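Local structure of uncharacterized protein lp_2219 (Lactobacillus plantarum, 3HFQ) at residues Ala92-Glu95 and Val100-Ala103; Tyr165-Asn168 and Gln174-Glu177; Ala265-Thr270 and Leu275-Gln280. The protein is of unknown function but folds as a seven-bladed beta-propeller of the lactonase family, a relationship that hints at, without proving, a lactone-hydrolysing activity. The protein carries 1 engineered substitution. All blocks are in the same frame, centred on the assembly; numbering follows the deposited sequence.

Interaction 1. Residues Ala92-Glu95 and Val100-Ala103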
ATOM      1  N   ALA A  92      -2.648   8.444   1.256  1.00  9.21           N
ATOM      2  CA  ALA A  92      -1.848   8.542   2.480  1.00 11.25           C
ATOM      3  C   ALA A  92      -2.080   9.872   3.190  1.00 10.45           C
ATOM      4  O   ALA A  92      -2.512  10.848   2.573  1.00  8.00           O
ATOM      5  CB  ALA A  92      -0.363   8.385   2.148  1.00 10.26           C
ATOM      6  N   VAL A  93      -1.777   9.913   4.487  1.00 11.39           N
ATOM      7  CA  VAL A  93      -1.956  11.127   5.281  1.00 12.05           C
ATOM      8  C   VAL A  93      -0.629  11.727   5.754  1.00 16.21           C
ATOM      9  O   VAL A  93       0.274  11.004   6.181  1.00 13.14           O
ATOM     10  CB  VAL A  93      -2.837  10.853   6.535  1.00 12.60           C
ATOM     11  CG1 VAL A  93      -2.871  12.088   7.436  1.00 10.99           C
ATOM     12  CG2 VAL A  93      -4.260  10.484   6.111  1.00  8.12           C
ATOM     13  N   ASP A  94      -0.524  13.051   5.661  1.00 12.01           N
ATOM     14  CA  ASP A  94       0.652  13.794   6.111  1.00 11.30           C
ATOM     15  C   ASP A  94       0.175  14.498   7.381  1.00 11.90           C
ATOM     16  O   ASP A  94      -0.508  15.520   7.304  1.00 10.82           O
ATOM     17  CB  ASP A  94       1.056  14.841   5.066  1.00 10.91           C
ATOM     18  CG  ASP A  94       2.376  15.519   5.393  1.00 14.69           C
ATOM     19  OD1 ASP A  94       2.667  15.708   6.591  1.00 14.57           O
ATOM     20  OD2 ASP A  94       3.116  15.872   4.449  1.00 15.39           O
ATOM     21  N   GLU A  95       0.514  13.950   8.543  1.00 14.67           N
ATOM     22  CA  GLU A  95       0.075  14.537   9.808  1.00 18.46           C
ATOM     23  C   GLU A  95       0.573  15.955  10.046  1.00 12.11           C
ATOM     24  O   GLU A  95      -0.215  16.847  10.347  1.00 16.33           O
ATOM     25  CB  GLU A  95       0.506  13.661  10.988  1.00 21.21           C
ATOM     26  CG  GLU A  95      -0.263  12.356  11.139  1.00 25.09           C
ATOM     27  CD  GLU A  95      -1.736  12.563  11.452  1.00 25.41           C
ATOM     28  OE1 GLU A  95      -2.107  13.661  11.919  1.00 23.39           O
ATOM     29  OE2 GLU A  95      -2.524  11.617  11.240  1.00 25.17           O
ATOM     30  N   VAL A 100      -3.506  15.226   2.434  1.00  9.95           N
ATOM     31  CA  VAL A 100      -3.795  13.850   2.035  1.00  8.13           C
ATOM     32  C   VAL A 100      -3.270  13.700   0.609  1.00  9.22           C
ATOM     33  O   VAL A 100      -3.523  14.554  -0.240  1.00  9.51           O
ATOM     34  CB  VAL A 100      -5.318  13.539   2.069  1.00  8.69           C
ATOM     35  CG1 VAL A 100      -5.615  12.252   1.294  1.00 11.49           C
ATOM     36  CG2 VAL A 100      -5.779  13.374   3.523  1.00 10.86           C
ATOM     37  N   TYR A 101      -2.517  12.634   0.359  1.00  6.42           N
ATOM     38  CA  TYR A 101      -1.964  12.385  -0.969  1.00  8.14           C
ATOM     39  C   TYR A 101      -2.648  11.179  -1.603  1.00 11.71           C
ATOM     40  O   TYR A 101      -3.026  10.238  -0.906  1.00 11.13           O
ATOM     41  CB  TYR A 101      -0.468  12.081  -0.882  1.00 10.95           C
ATOM     42  CG  TYR A 101       0.355  13.103  -0.137  1.00 11.38           C
ATOM     43  CD1 TYR A 101       0.539  14.388  -0.643  1.00 12.21           C
ATOM     44  CD2 TYR A 101       0.976  12.772   1.065  1.00 12.19           C
ATOM     45  CE1 TYR A 101       1.319  15.326   0.041  1.00 17.13           C
ATOM     46  CE2 TYR A 101       1.753  13.695   1.753  1.00 13.24           C
ATOM     47  CZ  TYR A 101       1.924  14.968   1.235  1.00 14.44           C
ATOM     48  OH  TYR A 101       2.676  15.885   1.933  1.00 10.31           O
ATOM     49  N   SER A 102      -2.810  11.208  -2.922  1.00  9.93           N
ATOM     50  CA  SER A 102      -3.412  10.083  -3.624  1.00 11.15           C
ATOM     51  C   SER A 102      -2.710   9.873  -4.957  1.00 11.39           C
ATOM     52  O   SER A 102      -2.172  10.819  -5.547  1.00 10.99           O
ATOM     53  CB  SER A 102      -4.917  10.301  -3.842  1.00 10.46           C
ATOM     54  OG  SER A 102      -5.185  11.468  -4.595  1.00 16.08           O
ATOM     55  N   ALA A 103      -2.711   8.625  -5.415  1.00  8.92           N
ATOM     56  CA  ALA A 103      -2.082   8.250  -6.678  1.00 10.88           C
ATOM     57  C   ALA A 103      -3.140   7.691  -7.616  1.00 12.06           C
ATOM     58  O   ALA A 103      -3.943   6.856  -7.207  1.00 13.42           O
ATOM     59  CB  ALA A 103      -1.014   7.197  -6.428  1.00 11.95           C
TER

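Interaction 2. Residues Tyr165-Asn168 and Gln174-Glu177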
ATOM      1  N   TYR A 165       9.831   9.080  -8.505  1.00  9.97           N
ATOM      2  CA  TYR A 165      10.046  10.503  -8.320  1.00 10.20           C
ATOM      3  C   TYR A 165      10.078  10.863  -6.841  1.00 15.65           C
ATOM      4  O   TYR A 165       9.473  10.188  -6.007  1.00 13.99           O
ATOM      5  CB  TYR A 165       8.908  11.320  -8.939  1.00 12.92           C
ATOM      6  CG  TYR A 165       8.740  11.217 -10.435  1.00 13.88           C
ATOM      7  CD1 TYR A 165       8.036  10.160 -11.013  1.00 15.54           C
ATOM      8  CD2 TYR A 165       9.246  12.207 -11.272  1.00 16.89           C
ATOM      9  CE1 TYR A 165       7.847  10.091 -12.393  1.00 14.18           C
ATOM     10  CE2 TYR A 165       9.065  12.150 -12.648  1.00 18.37           C
ATOM     11  CZ  TYR A 165       8.358  11.096 -13.203  1.00 19.54           C
ATOM     12  OH  TYR A 165       8.166  11.054 -14.566  1.00 19.05           O
ATOM     13  N   VAL A 166      10.799  11.930  -6.528  1.00  9.89           N
ATOM     14  CA  VAL A 166      10.830  12.453  -5.176  1.00  8.82           C
ATOM     15  C   VAL A 166      10.465  13.920  -5.361  1.00 11.20           C
ATOM     16  O   VAL A 166      11.097  14.623  -6.151  1.00  7.64           O
ATOM     17  CB  VAL A 166      12.210  12.347  -4.517  1.00 10.47           C
ATOM     18  CG1 VAL A 166      12.188  13.077  -3.174  1.00 11.67           C
ATOM     19  CG2 VAL A 166      12.565  10.880  -4.293  1.00 13.71           C
ATOM     20  N   TYR A 167       9.426  14.361  -4.655  1.00  9.73           N
ATOM     21  CA  TYR A 167       8.941  15.739  -4.734  1.00 10.58           C
ATOM     22  C   TYR A 167       9.010  16.453  -3.393  1.00 10.48           C
ATOM     23  O   TYR A 167       8.805  15.843  -2.346  1.00  8.79           O
ATOM     24  CB  TYR A 167       7.470  15.770  -5.150  1.00  6.54           C
ATOM     25  CG  TYR A 167       7.167  15.431  -6.585  1.00 10.48           C
ATOM     26  CD1 TYR A 167       7.197  16.415  -7.573  1.00 13.48           C
ATOM     27  CD2 TYR A 167       6.802  14.138  -6.949  1.00 13.39           C
ATOM     28  CE1 TYR A 167       6.877  16.115  -8.898  1.00 12.94           C
ATOM     29  CE2 TYR A 167       6.482  13.827  -8.266  1.00 12.17           C
ATOM     30  CZ  TYR A 167       6.515  14.820  -9.233  1.00 13.42           C
ATOM     31  OH  TYR A 167       6.192  14.512 -10.533  1.00 13.25           O
ATOM     32  N   ASN A 168       9.278  17.753  -3.435  1.00 13.39           N
ATOM     33  CA  ASN A 168       9.280  18.553  -2.223  1.00 13.79           C
ATOM     34  C   ASN A 168       7.834  19.011  -2.107  1.00 14.14           C
ATOM     35  O   ASN A 168       7.168  19.212  -3.124  1.00 13.41           O
ATOM     36  CB  ASN A 168      10.216  19.750  -2.359  1.00 13.10           C
ATOM     37  CG  ASN A 168      11.670  19.332  -2.392  1.00 12.47           C
ATOM     38  OD1 ASN A 168      12.106  18.526  -1.571  1.00 12.24           O
ATOM     39  ND2 ASN A 168      12.428  19.875  -3.336  1.00 12.15           N
ATOM     40  N   GLN A 174       1.387  21.839  -2.666  1.00 10.29           N
ATOM     41  CA  GLN A 174       1.826  21.639  -4.046  1.00 11.85           C
ATOM     42  C   GLN A 174       3.127  20.857  -4.057  1.00 11.30           C
ATOM     43  O   GLN A 174       3.888  20.895  -3.093  1.00  9.43           O
ATOM     44  CB  GLN A 174       2.057  22.964  -4.773  1.00 14.69           C
ATOM     45  CG  GLN A 174       0.827  23.826  -4.959  1.00 13.21           C
ATOM     46  CD  GLN A 174       0.716  24.891  -3.897  1.00 14.98           C
ATOM     47  OE1 GLN A 174       1.725  25.366  -3.377  1.00 16.39           O
ATOM     48  NE2 GLN A 174      -0.511  25.293  -3.583  1.00 18.09           N
ATOM     49  N   LEU A 175       3.383  20.161  -5.158  1.00 10.51           N
ATOM     50  CA  LEU A 175       4.599  19.371  -5.291  1.00 11.01           C
ATOM     51  C   LEU A 175       5.550  20.030  -6.283  1.00 10.82           C
ATOM     52  O   LEU A 175       5.116  20.727  -7.199  1.00 15.34           O
ATOM     53  CB  LEU A 175       4.260  17.961  -5.789  1.00 10.87           C
ATOM     54  CG  LEU A 175       3.181  17.173  -5.039  1.00 11.27           C
ATOM     55  CD1 LEU A 175       3.030  15.802  -5.678  1.00 13.70           C
ATOM     56  CD2 LEU A 175       3.555  17.036  -3.572  1.00  7.69           C
ATOM     57  N   SER A 176       6.846  19.812  -6.086  1.00  9.69           N
ATOM     58  CA  SER A 176       7.873  20.346  -6.977  1.00  9.36           C
ATOM     59  C   SER A 176       8.978  19.293  -7.006  1.00 11.99           C
ATOM     60  O   SER A 176       9.471  18.883  -5.955  1.00 12.03           O
ATOM     61  CB  SER A 176       8.402  21.680  -6.455  1.00 14.39           C
ATOM     62  OG  SER A 176       9.098  22.368  -7.482  1.00 20.82           O
ATOM     63  N   GLU A 177       9.363  18.853  -8.205  1.00 12.14           N
ATOM     64  CA  GLU A 177      10.362  17.794  -8.346  1.00 13.94           C
ATOM     65  C   GLU A 177      11.735  18.045  -7.732  1.00 13.70           C
ATOM     66  O   GLU A 177      12.272  19.152  -7.789  1.00 10.29           O
ATOM     67  CB  GLU A 177      10.538  17.410  -9.824  1.00 14.38           C
ATOM     68  CG  GLU A 177      11.397  18.369 -10.639  1.00 18.39           C
ATOM     69  CD  GLU A 177      10.622  19.547 -11.196  1.00 21.98           C
ATOM     70  OE1 GLU A 177       9.495  19.813 -10.720  1.00 19.26           O
ATOM     71  OE2 GLU A 177      11.151  20.215 -12.112  1.00 18.79           O
TER

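Interaction 3. Residues Ala265-Thr270 and Leu275-Gln280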
ATOM      1  N   ALA A 265       6.474 -13.520   0.566  1.00 11.32           N
ATOM      2  CA  ALA A 265       7.875 -13.920   0.571  1.00 13.60           C
ATOM      3  C   ALA A 265       8.535 -13.113   1.677  1.00 13.56           C
ATOM      4  O   ALA A 265       8.348 -11.902   1.767  1.00 12.43           O
ATOM      5  CB  ALA A 265       8.522 -13.613  -0.773  1.00 13.95           C
ATOM      6  N   VAL A 266       9.299 -13.791   2.523  1.00 11.95           N
ATOM      7  CA  VAL A 266       9.964 -13.141   3.641  1.00  8.53           C
ATOM      8  C   VAL A 266      11.462 -13.040   3.400  1.00 11.06           C
ATOM      9  O   VAL A 266      12.113 -14.027   3.032  1.00 11.63           O
ATOM     10  CB  VAL A 266       9.737 -13.931   4.943  1.00 10.18           C
ATOM     11  CG1 VAL A 266      10.261 -13.141   6.128  1.00 11.08           C
ATOM     12  CG2 VAL A 266       8.254 -14.248   5.105  1.00 11.51           C
ATOM     13  N   PHE A 267      12.004 -11.846   3.616  1.00 10.69           N
ATOM     14  CA  PHE A 267      13.430 -11.600   3.427  1.00 13.47           C
ATOM     15  C   PHE A 267      14.069 -11.057   4.692  1.00 13.62           C
ATOM     16  O   PHE A 267      13.474 -10.245   5.403  1.00 13.66           O
ATOM     17  CB  PHE A 267      13.677 -10.569   2.318  1.00 11.81           C
ATOM     18  CG  PHE A 267      13.221 -11.001   0.958  1.00 15.79           C
ATOM     19  CD1 PHE A 267      11.880 -10.912   0.595  1.00 14.58           C
ATOM     20  CD2 PHE A 267      14.144 -11.471   0.025  1.00 15.24           C
ATOM     21  CE1 PHE A 267      11.462 -11.284  -0.675  1.00 11.86           C
ATOM     22  CE2 PHE A 267      13.736 -11.846  -1.251  1.00 17.51           C
ATOM     23  CZ  PHE A 267      12.393 -11.751  -1.603  1.00 15.66           C
ATOM     24  N   ALA A 268      15.287 -11.507   4.966  1.00 11.79           N
ATOM     25  CA  ALA A 268      16.032 -11.016   6.111  1.00 14.80           C
ATOM     26  C   ALA A 268      16.844  -9.846   5.563  1.00 13.92           C
ATOM     27  O   ALA A 268      17.484  -9.971   4.513  1.00 10.97           O
ATOM     28  CB  ALA A 268      16.962 -12.100   6.646  1.00 13.71           C
ATOM     29  N   VAL A 269      16.797  -8.707   6.248  1.00 11.18           N
ATOM     30  CA  VAL A 269      17.550  -7.534   5.819  1.00 11.67           C
ATOM     31  C   VAL A 269      18.868  -7.539   6.576  1.00 15.26           C
ATOM     32  O   VAL A 269      18.881  -7.555   7.804  1.00 14.92           O
ATOM     33  CB  VAL A 269      16.816  -6.213   6.159  1.00 13.18           C
ATOM     34  CG1 VAL A 269      17.615  -5.037   5.627  1.00 14.15           C
ATOM     35  CG2 VAL A 269      15.417  -6.215   5.569  1.00 10.32           C
ATOM     36  N   THR A 270      19.976  -7.531   5.847  1.00 15.90           N
ATOM     37  CA  THR A 270      21.274  -7.535   6.494  1.00 18.30           C
ATOM     38  C   THR A 270      22.057  -6.275   6.152  1.00 19.76           C
ATOM     39  O   THR A 270      21.467  -5.247   5.824  1.00 21.77           O
ATOM     40  CB  THR A 270      22.072  -8.808   6.122  1.00 17.39           C
ATOM     41  OG1 THR A 270      22.190  -8.914   4.696  1.00 14.12           O
ATOM     42  CG2 THR A 270      21.351 -10.045   6.657  1.00 16.87           C
ATOM     43  N   LEU A 275      19.288  -8.216   0.920  1.00  9.28           N
ATOM     44  CA  LEU A 275      18.142  -9.073   1.205  1.00 12.27           C
ATOM     45  C   LEU A 275      18.427 -10.555   0.963  1.00 12.45           C
ATOM     46  O   LEU A 275      19.131 -10.919   0.021  1.00 14.17           O
ATOM     47  CB  LEU A 275      16.958  -8.654   0.332  1.00 11.09           C
ATOM     48  CG  LEU A 275      16.528  -7.190   0.430  1.00 11.79           C
ATOM     49  CD1 LEU A 275      15.423  -6.919  -0.584  1.00 10.22           C
ATOM     50  CD2 LEU A 275      16.058  -6.893   1.842  1.00  7.58           C
ATOM     51  N   THR A 276      17.863 -11.399   1.822  1.00 12.19           N
ATOM     52  CA  THR A 276      18.010 -12.847   1.727  1.00 11.81           C
ATOM     53  C   THR A 276      16.643 -13.497   1.920  1.00 11.30           C
ATOM     54  O   THR A 276      16.026 -13.338   2.971  1.00  9.84           O
ATOM     55  CB  THR A 276      18.958 -13.394   2.815  1.00 13.90           C
ATOM     56  OG1 THR A 276      20.281 -12.887   2.600  1.00 14.58           O
ATOM     57  CG2 THR A 276      18.988 -14.923   2.775  1.00 15.82           C
ATOM     58  N   LEU A 277      16.175 -14.224   0.909  1.00 12.79           N
ATOM     59  CA  LEU A 277      14.878 -14.897   0.986  1.00 12.89           C
ATOM     60  C   LEU A 277      14.948 -16.024   2.010  1.00 15.72           C
ATOM     61  O   LEU A 277      15.798 -16.907   1.905  1.00 13.99           O
ATOM     62  CB  LEU A 277      14.501 -15.484  -0.375  1.00  9.59           C
ATOM     63  CG  LEU A 277      13.153 -16.208  -0.448  1.00 16.55           C
ATOM     64  CD1 LEU A 277      12.032 -15.191  -0.323  1.00 16.66           C
ATOM     65  CD2 LEU A 277      13.043 -16.960  -1.762  1.00 20.16           C
ATOM     66  N   ILE A 278      14.062 -16.000   3.000  1.00 14.23           N
ATOM     67  CA  ILE A 278      14.073 -17.045   4.015  1.00 15.48           C
ATOM     68  C   ILE A 278      12.774 -17.843   4.088  1.00 13.52           C
ATOM     69  O   ILE A 278      12.720 -18.878   4.755  1.00 15.33           O
ATOM     70  CB  ILE A 278      14.391 -16.473   5.421  1.00 13.99           C
ATOM     71  CG1 ILE A 278      13.308 -15.483   5.851  1.00 12.51           C
ATOM     72  CG2 ILE A 278      15.755 -15.788   5.410  1.00 15.79           C
ATOM     73  CD1 ILE A 278      13.386 -15.108   7.315  1.00 16.65           C
ATOM     74  N   GLN A 279      11.730 -17.374   3.409  1.00 10.53           N
ATOM     75  CA  GLN A 279      10.456 -18.089   3.420  1.00 13.93           C
ATOM     76  C   GLN A 279       9.456 -17.653   2.347  1.00 14.80           C
ATOM     77  O   GLN A 279       9.384 -16.484   1.974  1.00 14.01           O
ATOM     78  CB  GLN A 279       9.789 -17.970   4.802  1.00 16.67           C
ATOM     79  CG  GLN A 279       8.393 -18.609   4.876  1.00 16.53           C
ATOM     80  CD  GLN A 279       7.741 -18.501   6.250  1.00 13.98           C
ATOM     81  OE1 GLN A 279       7.863 -17.484   6.933  1.00 13.54           O
ATOM     82  NE2 GLN A 279       7.021 -19.546   6.648  1.00 14.29           N
ATOM     83  N   GLN A 280       8.700 -18.630   1.852  1.00  8.99           N
ATOM     84  CA  GLN A 280       7.642 -18.426   0.867  1.00 11.15           C
ATOM     85  C   GLN A 280       6.454 -19.164   1.483  1.00 15.59           C
ATOM     86  O   GLN A 280       6.511 -20.379   1.665  1.00 20.26           O
ATOM     87  CB  GLN A 280       7.998 -19.075  -0.476  1.00 18.70           C
ATOM     88  CG  GLN A 280       9.015 -18.321  -1.329  1.00 16.05           C
ATOM     89  CD  GLN A 280       8.408 -17.169  -2.112  1.00 20.67           C
ATOM     90  OE1 GLN A 280       9.082 -16.545  -2.937  1.00 24.69           O
ATOM     91  NE2 GLN A 280       7.132 -16.878  -1.862  1.00 14.64           N
TER
HETATM   92  O   HOH W   1      20.199 -10.254   3.470  1.00 19.38           O

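Interaction 1. Residues Ala92-Glu95 and Val100-Ala103
Tyr101 and Asp94 meet obliquely, the phenol reaching across the strand pair to the carboxylate, whose plane stands 51° from that of the ring. The hydroxyl donates to Asp94 over 2.6 Å from Tyr101 OH to Asp94 OD2, and the lone pair it uses is the anti one, directed away from OD1. OD2 lies near the ring plane at the edge, and the bond bends away from the phenol axis at OH. Behind it, Asp94 CB lies 3.6 Å from Tyr101 CE2, a carbon contact that backs the polar one. The ring comes to lie beside the neighbouring strand because Tyr101 CG is anti to its own carbonyl carbon (chi1 -53°). Both side chains are buried, and the carboxylate has a second partner, since Asp94 OD2 also forms a salt bridge with Arg97 in the connecting turn.

These strands, 90-94 and 99-104, form the first hairpin of a four-stranded antiparallel propeller blade. Their backbones are joined at the hydrogen-bonded pair Ala92-Tyr101, with Ala92 N to Tyr101 O and Tyr101 N to Ala92 O both 2.8 Å. On the face opposite the tyrosine, Val93 and Val100 form a non-hydrogen-bonded pair whose CG2 methyls, Val93 CG2 and Val100 CG2, are 4.2 Å apart; Tyr54 of strand 52-59 touches both valines. A phenylalanine in place of Tyr101 would probably leave the buried Asp94 carboxylate without its hydroxyl donor, relying more heavily on Arg97. On the tyrosine's own face, strand 143-148 packs against Ala92, Asp94 and Tyr101.

Interaction 2. Residues Tyr165-Asn168 and Gln174-Glu177
Tyr167 leans across residues 175-177, meeting Ser176 and Leu175 first. At the root, Tyr167 CB lies 3.8 Å from Ser176 O and nearly as close to Leu175 CB. The next atom, Tyr167 CG, is 3.9 Å from the same Leu175 CB. CG is anti to the carbonyl carbon of its own residue (chi1 -72°), which carries the ring beside the partner backbone: Tyr167 CD1 comes to 3.3 Å from Glu177 N, with the Ser176 carbonyl carbon near the ring plane at the edge. Further out, Tyr167 CE1 approaches Glu177 CB at 4.0 Å. At the tip, Tyr167 OH lies beyond these contacts and is hydrogen-bonded outside the two segments. Leu175 crosses the tyrosine at about a right angle and sets its CD1 over one ring face, 4.2 Å above the plane and offset toward the rim.

The two strands are the outer hairpin of a four-stranded propeller blade, with 175-182 as its outermost strand. The Tyr167-Glu177 pair is non-hydrogen-bonded and its side chains diverge, whereas the next pair carries both backbone bonds: Asn168 N to Ser176 O is 2.8 Å, close to straight at 167°, and Ser176 N to Asn168 O is 3.0 Å. The Asn168 amide is held from outside this pair, OD1 by Arg153 and ND2 by Gln178. Val127 of strand 121-128 touches both Tyr167 and Leu175, joining this hairpin to the preceding blade.

Interaction 3. Residues Ala265-Thr270 and Leu275-Gln280
Val266 faces both Ile278 and Gln279, the signature of a classic beta bulge, and backbone hydrogen bonds define it. Val266 O accepts a nearly linear bond from Ile278 N at 2.8 Å (175°) and a weak one from Gln279 N at 3.4 Å, while Val266 N donates to Gln279 O. One extra residue is thereby absorbed, shifting the register before Phe267 pairs with Leu277. Beyond the shift, regular antiparallel pairing resumes, with Ala268 N 2.8 Å from Thr276 O and the return bond running from Thr276 N to Ala268 O.

Apolar contacts occupy both faces. On one, Leu277 CD1 makes a CH-pi contact with Phe267, 3.9 Å from the ring centroid and 19° off the normal. Leu277 CG is anti to its backbone N (chi1 -179°), a setting that extends the side chain over the ring. Val269 and Leu275 lie side by side there, with Val269 CG2 3.8 Å from Leu275 CD2. On the other face, Val266 CG1 meets Ile278 CG1 at 3.9 Å, and Ile278 CG2 reaches Ala268 CB.

Water completes the polar set near the turn: it donates to Ala268 O at 2.9 Å and hydrogen-bonds to Thr270 OG1 and Thr276 OG1, linking the two strands.

This is the outer hairpin of its propeller blade, bonded inward to strand 253-259 through Ala265 and Phe267. Phe267 and Leu275 pack on strands 210-217 and 222-230 of the preceding blade, while Gln279 OE1 accepts from Leu322 N at the start of strand 322-330 in the following one.

How the interactions relate
Along the chain the three contacts come in series, each a hairpin in a different four-stranded propeller blade. Interaction 1 joins the first two strands of its blade, centred about 12 Å from the chain centre; interactions 2 and 3 join the last two strands of theirs, at about 20 and 19 Å. Interactions 1 and 2 belong to consecutive blades, their centres about 13 Å and nearest atoms about 5 Å apart. Interaction 3 lies farther round the ring, its centre about 29 Å from that of interaction 1, across the chain centre, and about 32 Å from that of interaction 2. Antiparallel hairpins thus build inner and outer blade halves, with a bulge in interaction 3.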